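Alcohol dehydrogenase (Thermus sp., PDB 4CPD) probably catalyses the NAD-dependent, zinc-assisted interconversion of alcohols with aldehydes or ketones, as a medium-chain dehydrogenase/reductase. Local coordinates at residues N134-P139 with Y298-L303. Residues are numbered along the deposited sequence; the frame is centred on the assembly and turned at random.
Sequences NLRKLP and YIDAVL
R136 and D300 join strand 136-137 to helix 295-307 through a side-on salt bridge, in which two guanidinium nitrogens each take one carboxylate oxygen. NE of R136 lies 2.8 Å from OD1 of D300, and NH2 of R136 reaches OD2 of D300 at 3.3 Å; both oxygens are met on their syn side. The fit is not coplanar, since guanidinium and carboxylate planes are turned 36° apart. A bend at chi2 (-64°) in the arginine chain brings its NE edge to the D300 carboxylate, the two side chains crossing at about a right angle. NH1 of R136 turns back to its own segment, to the carbonyls where helix 131-134 gives way to strand 136-137: it bonds to O of L135 at 3.0 Å, the donor standing above the carbonyl plane, and also to the carbonyl of V133, so that the guanidinium is held from both sides of the contact. In the medium-chain dehydrogenase/reductase fold, this pairing ties the GroES-like part, where R136 and L138 make backbone bonds to V82 and W80 of strand 80-82, to a helix that follows strand 286-290 at one edge of the Rossmann sheet. CG2 of I299 sits over one face of the guanidinium, offset toward its rim and 4.0 Å from CZ of R136. One turn further along helix 295-307, CD1 of L303 packs 3.7 Å from CB of R136, and CB of L303 lies 4.5 Å from CG of P139 in a looser ring contact. Replacing R136 with an alanine would probably leave D300 without its charged mate and I299 CG2 without the flat group it covers.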
ATOM      1  N   ASN A 134      -4.692 -13.133 -23.510  1.00 39.13           N
ATOM      2  CA  ASN A 134      -3.800 -12.021 -23.808  1.00 38.29           C
ATOM      3  C   ASN A 134      -4.167 -11.101 -24.965  1.00 39.43           C
ATOM      4  O   ASN A 134      -3.343 -10.266 -25.345  1.00 35.23           O
ATOM      5  CB  ASN A 134      -2.418 -12.598 -24.049  1.00 38.09           C
ATOM      6  CG  ASN A 134      -1.908 -13.359 -22.849  1.00 38.75           C
ATOM      7  OD1 ASN A 134      -1.653 -14.564 -22.890  1.00 40.72           O
ATOM      8  ND2 ASN A 134      -1.757 -12.649 -21.769  1.00 40.52           N
ATOM      9  N   LEU A 135      -5.382 -11.233 -25.518  1.00 38.76           N
ATOM     10  CA  LEU A 135      -5.831 -10.323 -26.593  1.00 39.01           C
ATOM     11  C   LEU A 135      -7.231  -9.783 -26.352  1.00 41.61           C
ATOM     12  O   LEU A 135      -8.047 -10.402 -25.647  1.00 35.74           O
ATOM     13  CB  LEU A 135      -5.833 -11.021 -27.946  1.00 42.41           C
ATOM     14  CG  LEU A 135      -4.515 -11.315 -28.661  1.00 47.12           C
ATOM     15  CD1 LEU A 135      -4.744 -11.905 -30.050  1.00 45.96           C
ATOM     16  CD2 LEU A 135      -3.646 -10.071 -28.756  1.00 46.80           C
ATOM     17  N   ARG A 136      -7.501  -8.612 -26.946  1.00 45.37           N
ATOM     18  CA  ARG A 136      -8.867  -8.080 -27.018  1.00 43.82           C
ATOM     19  C   ARG A 136      -9.194  -7.588 -28.417  1.00 41.83           C
ATOM     20  O   ARG A 136      -8.380  -6.876 -29.032  1.00 31.06           O
ATOM     21  CB  ARG A 136      -9.069  -6.934 -26.032  1.00 44.07           C
ATOM     22  CG  ARG A 136      -8.959  -7.324 -24.580  1.00 42.81           C
ATOM     23  CD  ARG A 136     -10.055  -8.286 -24.188  1.00 43.44           C
ATOM     24  NE  ARG A 136     -10.085  -8.512 -22.752  1.00 49.53           N
ATOM     25  CZ  ARG A 136      -9.202  -9.248 -22.072  1.00 49.74           C
ATOM     26  NH1 ARG A 136      -8.182  -9.847 -22.655  1.00 44.65           N
ATOM     27  NH2 ARG A 136      -9.349  -9.381 -20.773  1.00 54.56           N
ATOM     28  N   LYS A 137     -10.379  -7.997 -28.899  1.00 43.57           N
ATOM     29  CA  LYS A 137     -11.002  -7.408 -30.081  1.00 45.50           C
ATOM     30  C   LYS A 137     -11.159  -5.937 -29.816  1.00 41.16           C
ATOM     31  O   LYS A 137     -11.497  -5.568 -28.711  1.00 42.42           O
ATOM     32  CB  LYS A 137     -12.394  -7.990 -30.322  1.00 52.49           C
ATOM     33  CG  LYS A 137     -12.458  -9.212 -31.233  1.00 60.19           C
ATOM     34  CD  LYS A 137     -13.848  -9.362 -31.876  1.00 69.20           C
ATOM     35  CE  LYS A 137     -14.073  -8.375 -33.040  1.00 69.41           C
ATOM     36  NZ  LYS A 137     -15.050  -8.856 -34.075  1.00 67.21           N
ATOM     37  N   LEU A 138     -10.886  -5.101 -30.809  1.00 42.49           N
ATOM     38  CA  LEU A 138     -11.212  -3.671 -30.737  1.00 43.95           C
ATOM     39  C   LEU A 138     -12.704  -3.458 -30.851  1.00 46.65           C
ATOM     40  O   LEU A 138     -13.369  -4.100 -31.667  1.00 38.97           O
ATOM     41  CB  LEU A 138     -10.525  -2.876 -31.842  1.00 43.22           C
ATOM     42  CG  LEU A 138      -9.145  -2.352 -31.470  1.00 47.63           C
ATOM     43  CD1 LEU A 138      -8.231  -3.463 -31.001  1.00 46.25           C
ATOM     44  CD2 LEU A 138      -8.503  -1.621 -32.626  1.00 50.46           C
ATOM     45  N   PRO A 139     -13.247  -2.558 -30.015  1.00 55.69           N
ATOM     46  CA  PRO A 139     -14.629  -2.174 -30.252  1.00 59.23           C
ATOM     47  C   PRO A 139     -14.757  -1.514 -31.615  1.00 57.54           C
ATOM     48  O   PRO A 139     -13.808  -0.902 -32.070  1.00 58.91           O
ATOM     49  CB  PRO A 139     -14.910  -1.171 -29.135  1.00 60.71           C
ATOM     50  CG  PRO A 139     -13.964  -1.528 -28.042  1.00 57.68           C
ATOM     51  CD  PRO A 139     -12.732  -2.031 -28.734  1.00 55.58           C
ATOM     52  N   TYR A 298      -7.425  -4.121 -16.138  1.00 37.82           N
ATOM     53  CA  TYR A 298      -7.973  -2.827 -16.499  1.00 37.22           C
ATOM     54  C   TYR A 298      -8.306  -2.657 -17.968  1.00 37.18           C
ATOM     55  O   TYR A 298      -9.039  -1.764 -18.332  1.00 42.23           O
ATOM     56  CB  TYR A 298      -6.962  -1.754 -16.109  1.00 39.29           C
ATOM     57  CG  TYR A 298      -6.583  -1.845 -14.647  1.00 40.03           C
ATOM     58  CD1 TYR A 298      -7.534  -1.609 -13.660  1.00 40.27           C
ATOM     59  CD2 TYR A 298      -5.290  -2.174 -14.252  1.00 40.48           C
ATOM     60  CE1 TYR A 298      -7.208  -1.698 -12.327  1.00 39.74           C
ATOM     61  CE2 TYR A 298      -4.958  -2.274 -12.919  1.00 40.26           C
ATOM     62  CZ  TYR A 298      -5.923  -2.038 -11.972  1.00 40.64           C
ATOM     63  OH  TYR A 298      -5.621  -2.118 -10.654  1.00 43.23           O
ATOM     64  N   ILE A 299      -7.764  -3.499 -18.823  1.00 36.84           N
ATOM     65  CA  ILE A 299      -7.815  -3.246 -20.260  1.00 35.53           C
ATOM     66  C   ILE A 299      -9.232  -3.098 -20.814  1.00 34.03           C
ATOM     67  O   ILE A 299      -9.445  -2.303 -21.688  1.00 31.15           O
ATOM     68  CB  ILE A 299      -7.050  -4.332 -21.040  1.00 35.95           C
ATOM     69  CG1 ILE A 299      -6.807  -3.886 -22.469  1.00 36.27           C
ATOM     70  CG2 ILE A 299      -7.816  -5.652 -21.030  1.00 37.94           C
ATOM     71  CD1 ILE A 299      -5.802  -4.754 -23.180  1.00 36.75           C
ATOM     72  N   ASP A 300     -10.206  -3.832 -20.290  1.00 36.55           N
ATOM     73  CA  ASP A 300     -11.572  -3.762 -20.834  1.00 37.12           C
ATOM     74  C   ASP A 300     -12.182  -2.386 -20.580  1.00 36.29           C
ATOM     75  O   ASP A 300     -12.806  -1.813 -21.478  1.00 34.98           O
ATOM     76  CB  ASP A 300     -12.450  -4.889 -20.290  1.00 39.11           C
ATOM     77  CG  ASP A 300     -11.964  -6.275 -20.749  1.00 46.63           C
ATOM     78  OD1 ASP A 300     -11.889  -6.501 -21.968  1.00 51.76           O
ATOM     79  OD2 ASP A 300     -11.589  -7.133 -19.909  1.00 53.95           O
ATOM     80  N   ALA A 301     -11.956  -1.846 -19.380  1.00 33.12           N
ATOM     81  CA  ALA A 301     -12.463  -0.529 -19.030  1.00 31.45           C
ATOM     82  C   ALA A 301     -11.756   0.534 -19.814  1.00 32.45           C
ATOM     83  O   ALA A 301     -12.365   1.504 -20.224  1.00 31.92           O
ATOM     84  CB  ALA A 301     -12.293  -0.262 -17.559  1.00 30.14           C
ATOM     85  N   VAL A 302     -10.458   0.362 -20.021  1.00 34.88           N
ATOM     86  CA  VAL A 302      -9.684   1.372 -20.749  1.00 35.57           C
ATOM     87  C   VAL A 302     -10.190   1.463 -22.189  1.00 33.84           C
ATOM     88  O   VAL A 302     -10.492   2.527 -22.683  1.00 32.30           O
ATOM     89  CB  VAL A 302      -8.181   1.058 -20.686  1.00 34.38           C
ATOM     90  CG1 VAL A 302      -7.398   1.921 -21.659  1.00 34.50           C
ATOM     91  CG2 VAL A 302      -7.682   1.281 -19.268  1.00 34.33           C
ATOM     92  N   LEU A 303     -10.323   0.321 -22.832  1.00 34.54           N
ATOM     93  CA  LEU A 303     -10.916   0.264 -24.166  1.00 36.79           C
ATOM     94  C   LEU A 303     -12.306   0.959 -24.252  1.00 39.97           C
ATOM     95  O   LEU A 303     -12.578   1.726 -25.177  1.00 43.72           O
ATOM     96  CB  LEU A 303     -11.042  -1.192 -24.641  1.00 33.87           C
ATOM     97  CG  LEU A 303      -9.722  -1.884 -24.972  1.00 35.11           C
ATOM     98  CD1 LEU A 303      -9.887  -3.359 -25.336  1.00 35.33           C
ATOM     99  CD2 LEU A 303      -9.015  -1.173 -26.104  1.00 38.83           C
TER